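Local coordinates for protein glycogen synthase (Cyanobacterium sp. CLg1, PDB 6GNF) that belongs to the bacterial glycogen (starch) synthases, glycosyltransferases of two Rossmann-like domains, and holds ADP and a glycan, at residues A142-P147 with S175-Y180; Y180-Y185 with F262-Q267; Q206-S211 with L227-Q232. All coordinates share one frame; numbering follows the deposited sequence.

All three contacts lie in the starch synthase catalytic domain region. Contacts 1 and 2 adjoin, their centres about 9 Å apart: both use helix 177-186, share Tyr180, and touch directly where Leu179 CD1 reaches Asn264 ND2 at 3.6 Å. Contact 3 belongs to a small antiparallel sheet, its centre about 21 Å from that of contact 1 and 19 Å from that of contact 2. It meets contact 1 through Leu176 CD2 and Leu227 CD2, 3.9 Å apart, whereas its nearest atoms stay about 6 Å from contact 2. Contact 3 also approaches the bound glycan, the side chain of Arg208 lying about 8 Å from a beta-D-glucopyranose unit and that of Gln206 about 9 Å from an alpha-D-glucopyranose unit.

Contact 1. Residues A142-P147 with S175-Y180; sequences AALAVP and SLLPLY
Leu144 reaches between Leu177 and Tyr180 of helix 177-186, sending one methyl to each. Its CD2 lies 3.9 Å from Leu177 CG, and its own CG is almost as near that branch point, the two leucine side chains slanting across one another. The other methyl, CD1, comes within 3.5 Å of Tyr180 CB, so tyrosine contributes the root of its side chain here and not its ring. Tyr180 CG lies beside the backbone N (chi1 -69°), which carries the ring away from Leu144 and lets OH bond to the backbone O of Leu217. This apolar seam joins two helices of the N-terminal Rossmann-like domain: helix 132-144 precedes strand 166-170, and helix 177-186 follows that strand in a beta-alpha-beta crossover to strand 195-200. Leu177 holds its CG anti to the backbone N (chi1 -178°), reaching toward helix 132-144 so that CD1 also approaches Ala143 CB at 4.2 Å. Both leucines also touch Phe167 of strand 166-170, and Leu177 touches Cys169 as well.

Contact 2. Residues Y180-Y185 with F262-Q267; sequences YLKEYY and FLNCDQ
Lys182 stretches from helix 177-186 to Asn264, near the C-terminal end of helix 257-264, and makes the one direct side-chain link between the two segments. Its CB already points toward the other segment. CG lies beside the backbone N (chi1 -72°), and from there the chain runs fully extended, spending its whole length on the crossing. CD is the first atom to arrive, 3.8 Å from Asn264 OD1. CE follows, passing 3.6 Å from the backbone O of Asn264. At the tip, NZ hydrogen-bonds to Asn264 OD1 at 3.1 Å and makes a second, weak bond to Asn264 O at 3.3 Å. The ammonium group thus touches side chain and main chain of one residue. At OD1 the C=O...NZ angle is 120°, with NZ tilted 20° from the carbonyl plane. The opposite end of this amide is held as well: ND2 donates to the backbone O of Ala260, one turn back in the same helix, and to Asp226 OD2. These bonds fix the rotation of the amide and leave OD1 directed at the lysine. Asp266, whose OD2 accepts from Thr196 N, has OD1 6.4 Å from NZ, too far for a salt bridge, though with the Asn264 carbonyl it would probably favour a positive charge there. Lys182 also packs on Tyr223. The two helices lie next to strand 195-200: helix 177-186 leads toward it through a loop, with Leu181 resting on Thr196, while helix 257-264 leads into strand 267-270, which runs parallel beside strand 195-200 in the main sheet, where Asp266 pairs by backbone with Thr196 and Gln267 with Met198.

Contact 3. Residues Q206-S211 with L227-Q232; sequences QGRFPS and LSFNTQ. With SO4 (sulfate ion), chain I; SO4 (sulfate ion), chain J.
Arg208 and Phe229 meet across a three-stranded antiparallel sheet in which strand 251-256 runs between the outer strands 208-209 and 228-231. Because their strands are not neighbours, the link between them is made by side chains. Phe229 holds CG anti to its backbone N (chi1 -168°) and reaches over the guanidinium of Arg208, with CE2 above the centre of the group at 3.6 Å from CZ. The two flat groups are not stacked: their planes stand 56° apart, with the ring oblique to the guanidinium. Arg208 runs extended from CG to NE, and its side-on edge grips a single atom: NE and NH2 each donate to Gln206 OE1 at 2.9 Å. That oxygen lies in the guanidinium plane, yet both nitrogens approach it from the same face of the amide, well out of its plane. Asn256 ND2 is a further donor to OE1, so three N-H groups converge on it. The other terminal nitrogen, NH1, comes within 3.5 Å of Thr231 OG1 and bonds to the backbone O of Phe233. Glu288 ties both strands together, through a salt bridge to Arg208 NH2 and a hydrogen bond with Thr231 OG1; with Gln206 and the Phe233 carbonyl, this holds the guanidinium against the ring. OG1 also accepts from Phe233 N. Two sulfates, probably from the crystallisation liquor, sit on the first segment: Gly207 N donates to O1 of the chain J ion at 3.0 Å, and Ser211 OG to O1 of the chain I ion at 2.6 Å. Strand 251-256 pairs with Phe209 through Leu255 and with Phe229 through Met254, then passes into helix 257-264, whose Trp257 meets the Phe209 ring and whose Lys259 touches Phe229.

Contact 1. Residues A142-P147 with S175-Y180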
loop_
_atom_site.group_PDB
_atom_site.type_symbol
_atom_site.label_atom_id
_atom_site.label_comp_id
_atom_site.label_asym_id
_atom_site.label_seq_id
_atom_site.Cartn_x
_atom_site.Cartn_y
_atom_site.Cartn_z
ATOM N N ALA A 142 3.679 -18.511 12.348
ATOM C CA ALA A 142 4.906 -18.101 13.018
ATOM C C ALA A 142 4.701 -16.849 13.862
ATOM O O ALA A 142 5.342 -16.721 14.911
ATOM C CB ALA A 142 6.016 -17.872 12.001
ATOM N N ALA A 143 3.848 -15.946 13.387
ATOM C CA ALA A 143 3.628 -14.664 14.053
ATOM C C ALA A 143 2.910 -14.834 15.381
ATOM O O ALA A 143 3.152 -14.106 16.324
ATOM C CB ALA A 143 2.829 -13.733 13.152
ATOM N N LEU A 144 2.028 -15.824 15.459
ATOM C CA LEU A 144 1.246 -16.039 16.670
ATOM C C LEU A 144 2.125 -16.392 17.867
ATOM O O LEU A 144 1.784 -16.018 18.997
ATOM C CB LEU A 144 0.193 -17.130 16.447
ATOM C CG LEU A 144 -1.055 -16.709 15.666
ATOM C CD1 LEU A 144 -1.761 -17.915 15.086
ATOM C CD2 LEU A 144 -2.007 -15.913 16.540
ATOM N N ALA A 145 3.253 -17.055 17.620
ATOM C CA ALA A 145 4.155 -17.451 18.697
ATOM C C ALA A 145 5.000 -16.297 19.225
ATOM O O ALA A 145 5.557 -16.376 20.320
ATOM C CB ALA A 145 5.049 -18.598 18.239
ATOM N N VAL A 146 5.077 -15.204 18.477
ATOM C CA VAL A 146 6.024 -14.134 18.809
ATOM C C VAL A 146 5.726 -13.465 20.157
ATOM O O VAL A 146 6.669 -13.263 20.943
ATOM C CB VAL A 146 6.148 -13.103 17.669
ATOM C CG1 VAL A 146 6.835 -11.826 18.136
ATOM C CG2 VAL A 146 6.921 -13.713 16.511
ATOM N N PRO A 147 4.449 -13.119 20.423
ATOM C CA PRO A 147 4.147 -12.547 21.738
ATOM C C PRO A 147 4.440 -13.476 22.922
ATOM O O PRO A 147 4.621 -12.989 24.040
ATOM C CB PRO A 147 2.651 -12.242 21.655
ATOM C CG PRO A 147 2.409 -12.017 20.199
ATOM C CD PRO A 147 3.283 -13.049 19.531
ATOM N N SER A 175 -4.381 -12.909 6.524
ATOM C CA SER A 175 -5.797 -12.957 6.881
ATOM C C SER A 175 -6.254 -14.293 7.472
ATOM O O SER A 175 -7.384 -14.381 7.918
ATOM C CB SER A 175 -6.678 -12.562 5.688
ATOM O OG SER A 175 -6.513 -13.464 4.617
ATOM N N LEU A 176 -5.402 -15.318 7.456
ATOM C CA LEU A 176 -5.708 -16.585 8.138
ATOM C C LEU A 176 -5.311 -16.582 9.623
ATOM O O LEU A 176 -5.683 -17.477 10.374
ATOM C CB LEU A 176 -5.016 -17.763 7.458
ATOM C CG LEU A 176 -5.356 -18.061 6.002
ATOM C CD1 LEU A 176 -4.452 -19.185 5.520
ATOM C CD2 LEU A 176 -6.810 -18.438 5.817
ATOM N N LEU A 177 -4.561 -15.585 10.061
ATOM C CA LEU A 177 -4.111 -15.539 11.457
ATOM C C LEU A 177 -5.251 -15.666 12.490
ATOM O O LEU A 177 -5.092 -16.336 13.512
ATOM C CB LEU A 177 -3.285 -14.274 11.714
ATOM C CG LEU A 177 -2.714 -14.111 13.125
ATOM C CD1 LEU A 177 -1.359 -13.416 13.081
ATOM C CD2 LEU A 177 -3.677 -13.349 14.029
ATOM N N PRO A 178 -6.398 -15.010 12.246
ATOM C CA PRO A 178 -7.517 -15.170 13.177
ATOM C C PRO A 178 -8.039 -16.602 13.270
ATOM O O PRO A 178 -8.474 -17.024 14.341
ATOM C CB PRO A 178 -8.591 -14.246 12.605
ATOM C CG PRO A 178 -7.838 -13.226 11.828
ATOM C CD PRO A 178 -6.673 -13.968 11.241
ATOM N N LEU A 179 -7.958 -17.351 12.176
ATOM C CA LEU A 179 -8.392 -18.742 12.183
ATOM C C LEU A 179 -7.417 -19.587 12.989
ATOM O O LEU A 179 -7.835 -20.414 13.805
ATOM C CB LEU A 179 -8.536 -19.302 10.764
ATOM C CG LEU A 179 -9.770 -18.831 9.985
ATOM C CD1 LEU A 179 -9.673 -17.367 9.602
ATOM C CD2 LEU A 179 -9.973 -19.674 8.739
ATOM N N TYR A 180 -6.120 -19.400 12.758
ATOM C CA TYR A 180 -5.103 -20.132 13.508
ATOM C C TYR A 180 -5.129 -19.770 14.994
ATOM O O TYR A 180 -4.954 -20.645 15.843
ATOM C CB TYR A 180 -3.708 -19.884 12.943
ATOM C CG TYR A 180 -3.482 -20.494 11.582
ATOM C CD1 TYR A 180 -3.638 -21.857 11.376
ATOM C CD2 TYR A 180 -3.097 -19.714 10.500
ATOM C CE1 TYR A 180 -3.428 -22.427 10.128
ATOM C CE2 TYR A 180 -2.885 -20.273 9.248
ATOM C CZ TYR A 180 -3.053 -21.626 9.062
ATOM O OH TYR A 180 -2.842 -22.181 7.819
#

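Contact 2. Residues Y180-Y185 with F262-Q267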
loop_
_atom_site.group_PDB
_atom_site.type_symbol
_atom_site.label_atom_id
_atom_site.label_comp_id
_atom_site.label_asym_id
_atom_site.label_seq_id
_atom_site.Cartn_x
_atom_site.Cartn_y
_atom_site.Cartn_z
ATOM N N TYR A 180 -6.120 -19.400 12.758
ATOM C CA TYR A 180 -5.103 -20.132 13.508
ATOM C C TYR A 180 -5.129 -19.770 14.994
ATOM O O TYR A 180 -4.954 -20.645 15.843
ATOM C CB TYR A 180 -3.708 -19.884 12.943
ATOM C CG TYR A 180 -3.482 -20.494 11.582
ATOM C CD1 TYR A 180 -3.638 -21.857 11.376
ATOM C CD2 TYR A 180 -3.097 -19.714 10.500
ATOM C CE1 TYR A 180 -3.428 -22.427 10.128
ATOM C CE2 TYR A 180 -2.885 -20.273 9.248
ATOM C CZ TYR A 180 -3.053 -21.626 9.062
ATOM O OH TYR A 180 -2.842 -22.181 7.819
ATOM N N LEU A 181 -5.365 -18.497 15.299
ATOM C CA LEU A 181 -5.506 -18.048 16.686
ATOM C C LEU A 181 -6.573 -18.861 17.409
ATOM O O LEU A 181 -6.370 -19.319 18.535
ATOM C CB LEU A 181 -5.887 -16.565 16.741
ATOM C CG LEU A 181 -6.174 -15.992 18.126
ATOM C CD1 LEU A 181 -4.960 -16.136 19.031
ATOM C CD2 LEU A 181 -6.596 -14.541 18.038
ATOM N N LYS A 182 -7.731 -18.997 16.778
ATOM C CA LYS A 182 -8.824 -19.781 17.354
ATOM C C LYS A 182 -8.500 -21.256 17.450
ATOM O O LYS A 182 -8.740 -21.883 18.481
ATOM C CB LYS A 182 -10.089 -19.622 16.530
ATOM C CG LYS A 182 -10.687 -18.255 16.698
ATOM C CD LYS A 182 -11.903 -18.061 15.826
ATOM C CE LYS A 182 -12.451 -16.671 16.062
ATOM N NZ LYS A 182 -13.616 -16.438 15.193
ATOM N N GLU A 183 -8.004 -21.819 16.356
ATOM C CA GLU A 183 -7.859 -23.264 16.266
ATOM C C GLU A 183 -6.683 -23.799 17.067
ATOM O O GLU A 183 -6.850 -24.757 17.804
ATOM C CB GLU A 183 -7.751 -23.701 14.804
ATOM C CG GLU A 183 -7.792 -25.208 14.594
ATOM C CD GLU A 183 -9.046 -25.871 15.154
ATOM O OE1 GLU A 183 -10.103 -25.203 15.300
ATOM O OE2 GLU A 183 -8.985 -27.080 15.436
ATOM N N TYR A 184 -5.521 -23.177 16.937
ATOM C CA TYR A 184 -4.304 -23.685 17.557
ATOM C C TYR A 184 -4.076 -23.171 18.974
ATOM O O TYR A 184 -3.361 -23.804 19.721
ATOM C CB TYR A 184 -3.082 -23.291 16.722
ATOM C CG TYR A 184 -2.952 -23.923 15.347
ATOM C CD1 TYR A 184 -3.956 -24.727 14.795
ATOM C CD2 TYR A 184 -1.816 -23.673 14.577
ATOM C CE1 TYR A 184 -3.812 -25.280 13.527
ATOM C CE2 TYR A 184 -1.660 -24.230 13.313
ATOM C CZ TYR A 184 -2.657 -25.025 12.786
ATOM O OH TYR A 184 -2.485 -25.556 11.529
ATOM N N TYR A 185 -4.647 -22.024 19.335
ATOM C CA TYR A 185 -4.334 -21.396 20.632
ATOM C C TYR A 185 -5.529 -21.319 21.566
ATOM O O TYR A 185 -5.549 -21.973 22.612
ATOM C CB TYR A 185 -3.709 -20.009 20.425
ATOM C CG TYR A 185 -2.312 -20.096 19.858
ATOM C CD1 TYR A 185 -2.107 -20.205 18.486
ATOM C CD2 TYR A 185 -1.205 -20.120 20.693
ATOM C CE1 TYR A 185 -0.841 -20.298 17.953
ATOM C CE2 TYR A 185 0.078 -20.220 20.172
ATOM C CZ TYR A 185 0.256 -20.304 18.805
ATOM O OH TYR A 185 1.520 -20.388 18.282
ATOM N N PHE A 262 -12.175 -11.609 7.362
ATOM C CA PHE A 262 -13.266 -10.717 7.761
ATOM C C PHE A 262 -14.232 -11.405 8.706
ATOM O O PHE A 262 -14.686 -10.806 9.679
ATOM C CB PHE A 262 -14.061 -10.202 6.554
ATOM C CG PHE A 262 -13.419 -9.054 5.829
ATOM C CD1 PHE A 262 -12.580 -8.152 6.482
ATOM C CD2 PHE A 262 -13.675 -8.858 4.489
ATOM C CE1 PHE A 262 -12.002 -7.093 5.798
ATOM C CE2 PHE A 262 -13.111 -7.800 3.801
ATOM C CZ PHE A 262 -12.273 -6.915 4.456
ATOM N N LEU A 263 -14.553 -12.660 8.410
ATOM C CA LEU A 263 -15.553 -13.387 9.183
ATOM C C LEU A 263 -15.044 -13.854 10.541
ATOM O O LEU A 263 -15.838 -14.232 11.391
ATOM C CB LEU A 263 -16.076 -14.591 8.388
ATOM C CG LEU A 263 -16.908 -14.251 7.146
ATOM C CD1 LEU A 263 -17.195 -15.501 6.325
ATOM C CD2 LEU A 263 -18.203 -13.557 7.530
ATOM N N ASN A 264 -13.732 -13.846 10.756
ATOM C CA ASN A 264 -13.172 -14.370 11.993
ATOM C C ASN A 264 -12.477 -13.346 12.877
ATOM O O ASN A 264 -12.182 -13.653 14.032
ATOM C CB ASN A 264 -12.226 -15.538 11.685
ATOM C CG ASN A 264 -12.974 -16.826 11.403
ATOM O OD1 ASN A 264 -13.310 -17.567 12.318
ATOM N ND2 ASN A 264 -13.254 -17.093 10.134
ATOM N N CYS A 265 -12.253 -12.136 12.373
ATOM C CA CYS A 265 -11.576 -11.122 13.174
ATOM C C CYS A 265 -12.548 -10.520 14.173
ATOM O O CYS A 265 -13.759 -10.701 14.061
ATOM C CB CYS A 265 -10.979 -10.021 12.289
ATOM S SG CYS A 265 -12.214 -8.976 11.471
ATOM N N ASP A 266 -12.015 -9.787 15.137
ATOM C CA ASP A 266 -12.844 -9.057 16.089
ATOM C C ASP A 266 -13.285 -7.717 15.521
ATOM O O ASP A 266 -14.335 -7.208 15.882
ATOM C CB ASP A 266 -12.089 -8.852 17.403
ATOM C CG ASP A 266 -11.824 -10.155 18.106
ATOM O OD1 ASP A 266 -12.818 -10.883 18.316
ATOM O OD2 ASP A 266 -10.658 -10.476 18.390
ATOM N N GLN A 267 -12.483 -7.137 14.633
ATOM C CA GLN A 267 -12.884 -5.909 13.961
ATOM C C GLN A 267 -12.130 -5.703 12.661
ATOM O O GLN A 267 -10.932 -5.996 12.574
ATOM C CB GLN A 267 -12.680 -4.696 14.865
ATOM C CG GLN A 267 -13.279 -3.426 14.284
ATOM C CD GLN A 267 -13.615 -2.387 15.324
ATOM O OE1 GLN A 267 -13.462 -2.613 16.530
ATOM N NE2 GLN A 267 -14.104 -1.251 14.864
#

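Contact 3. Residues Q206-S211 with L227-Q232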
loop_
_atom_site.group_PDB
_atom_site.type_symbol
_atom_site.label_atom_id
_atom_site.label_comp_id
_atom_site.label_asym_id
_atom_site.label_seq_id
_atom_site.Cartn_x
_atom_site.Cartn_y
_atom_site.Cartn_z
ATOM N N GLN A 206 -7.251 -10.690 -2.581
ATOM C CA GLN A 206 -8.046 -11.289 -1.520
ATOM C C GLN A 206 -7.571 -12.675 -1.068
ATOM O O GLN A 206 -8.145 -13.232 -0.139
ATOM C CB GLN A 206 -9.496 -11.381 -2.006
ATOM C CG GLN A 206 -10.069 -10.051 -2.452
ATOM C CD GLN A 206 -11.481 -10.156 -2.996
ATOM O OE1 GLN A 206 -11.977 -11.248 -3.276
ATOM N NE2 GLN A 206 -12.118 -9.012 -3.194
ATOM N N GLY A 207 -6.537 -13.217 -1.706
ATOM C CA GLY A 207 -6.086 -14.567 -1.430
ATOM C C GLY A 207 -7.089 -15.561 -1.959
ATOM O O GLY A 207 -7.555 -16.436 -1.223
ATOM N N ARG A 208 -7.451 -15.394 -3.231
ATOM C CA ARG A 208 -8.262 -16.364 -3.925
ATOM C C ARG A 208 -7.349 -17.477 -4.408
ATOM O O ARG A 208 -6.374 -17.213 -5.109
ATOM C CB ARG A 208 -8.985 -15.729 -5.109
ATOM C CG ARG A 208 -9.922 -14.607 -4.709
ATOM C CD ARG A 208 -10.715 -14.101 -5.896
ATOM N NE ARG A 208 -11.542 -12.951 -5.547
ATOM C CZ ARG A 208 -12.462 -12.414 -6.346
ATOM N NH1 ARG A 208 -12.682 -12.919 -7.554
ATOM N NH2 ARG A 208 -13.170 -11.366 -5.938
ATOM N N PHE A 209 -7.645 -18.705 -3.986
ATOM C CA PHE A 209 -6.876 -19.875 -4.372
ATOM C C PHE A 209 -7.817 -21.010 -4.695
ATOM O O PHE A 209 -8.938 -21.031 -4.202
ATOM C CB PHE A 209 -5.962 -20.306 -3.226
ATOM C CG PHE A 209 -4.951 -19.281 -2.860
ATOM C CD1 PHE A 209 -3.898 -18.997 -3.722
ATOM C CD2 PHE A 209 -5.051 -18.583 -1.671
ATOM C CE1 PHE A 209 -2.960 -18.045 -3.399
ATOM C CE2 PHE A 209 -4.118 -17.626 -1.342
ATOM C CZ PHE A 209 -3.068 -17.362 -2.206
ATOM N N PRO A 210 -7.369 -21.964 -5.523
ATOM C CA PRO A 210 -8.211 -23.120 -5.808
ATOM C C PRO A 210 -8.550 -23.896 -4.547
ATOM O O PRO A 210 -7.741 -23.942 -3.618
ATOM C CB PRO A 210 -7.339 -23.977 -6.732
ATOM C CG PRO A 210 -6.316 -23.048 -7.288
ATOM C CD PRO A 210 -6.074 -22.034 -6.220
ATOM N N SER A 211 -9.715 -24.524 -4.534
ATOM C CA SER A 211 -10.174 -25.241 -3.357
ATOM C C SER A 211 -9.287 -26.448 -3.071
ATOM O O SER A 211 -9.138 -26.852 -1.925
ATOM C CB SER A 211 -11.633 -25.636 -3.520
ATOM O OG SER A 211 -11.864 -26.156 -4.808
ATOM N N LEU A 227 -14.122 -19.885 4.382
ATOM C CA LEU A 227 -13.176 -19.776 3.274
ATOM C C LEU A 227 -13.843 -19.856 1.898
ATOM O O LEU A 227 -13.268 -19.457 0.894
ATOM C CB LEU A 227 -12.119 -20.877 3.374
ATOM C CG LEU A 227 -11.064 -20.650 4.456
ATOM C CD1 LEU A 227 -10.436 -21.963 4.895
ATOM C CD2 LEU A 227 -10.003 -19.687 3.954
ATOM N N SER A 228 -15.057 -20.385 1.847
ATOM C CA SER A 228 -15.706 -20.687 0.581
ATOM C C SER A 228 -16.133 -19.448 -0.188
ATOM O O SER A 228 -16.421 -18.406 0.400
ATOM C CB SER A 228 -16.896 -21.601 0.830
ATOM O OG SER A 228 -16.415 -22.837 1.357
ATOM N N PHE A 229 -16.127 -19.558 -1.514
ATOM C CA PHE A 229 -16.337 -18.405 -2.376
ATOM C C PHE A 229 -16.681 -18.823 -3.803
ATOM O O PHE A 229 -16.117 -19.782 -4.325
ATOM C CB PHE A 229 -15.073 -17.557 -2.388
ATOM C CG PHE A 229 -15.254 -16.206 -3.000
ATOM C CD1 PHE A 229 -16.030 -15.245 -2.373
ATOM C CD2 PHE A 229 -14.621 -15.881 -4.189
ATOM C CE1 PHE A 229 -16.185 -13.983 -2.930
ATOM C CE2 PHE A 229 -14.774 -14.628 -4.749
ATOM C CZ PHE A 229 -15.557 -13.677 -4.118
ATOM N N ASN A 230 -17.608 -18.097 -4.420
ATOM C CA ASN A 230 -17.997 -18.355 -5.801
ATOM C C ASN A 230 -17.867 -17.121 -6.651
ATOM O O ASN A 230 -18.395 -16.081 -6.293
ATOM C CB ASN A 230 -19.442 -18.829 -5.876
ATOM C CG ASN A 230 -19.552 -20.323 -5.798
ATOM O OD1 ASN A 230 -19.389 -20.910 -4.731
ATOM N ND2 ASN A 230 -19.827 -20.957 -6.931
ATOM N N THR A 231 -17.241 -17.263 -7.813
ATOM C CA THR A 231 -17.005 -16.127 -8.697
ATOM C C THR A 231 -16.650 -16.574 -10.105
ATOM O O THR A 231 -16.365 -17.755 -10.328
ATOM C CB THR A 231 -15.859 -15.244 -8.168
ATOM O OG1 THR A 231 -15.658 -14.113 -9.022
ATOM C CG2 THR A 231 -14.551 -16.032 -8.081
ATOM N N GLN A 232 -16.624 -15.611 -11.024
ATOM C CA GLN A 232 -16.192 -15.838 -12.404
ATOM C C GLN A 232 -14.748 -15.379 -12.643
ATOM O O GLN A 232 -14.207 -15.598 -13.719
ATOM C CB GLN A 232 -17.123 -15.104 -13.362
ATOM C CG GLN A 232 -18.562 -15.573 -13.290
ATOM C CD GLN A 232 -19.441 -14.859 -14.301
ATOM O OE1 GLN A 232 -19.334 -13.642 -14.479
ATOM N NE2 GLN A 232 -20.291 -15.614 -14.992
HETATM S S SO4 I . -9.797 -27.024 -8.079
HETATM O O1 SO4 I . -10.252 -26.836 -6.683
HETATM O O2 SO4 I . -10.078 -28.407 -8.538
HETATM O O3 SO4 I . -8.329 -26.806 -8.143
HETATM O O4 SO4 I . -10.518 -26.052 -8.934
HETATM S S SO4 J . -4.168 -13.015 -4.994
HETATM O O1 SO4 J . -4.453 -12.430 -3.666
HETATM O O2 SO4 J . -4.657 -14.416 -5.032
HETATM O O3 SO4 J . -2.703 -12.956 -5.237
HETATM O O4 SO4 J . -4.880 -12.243 -6.040
#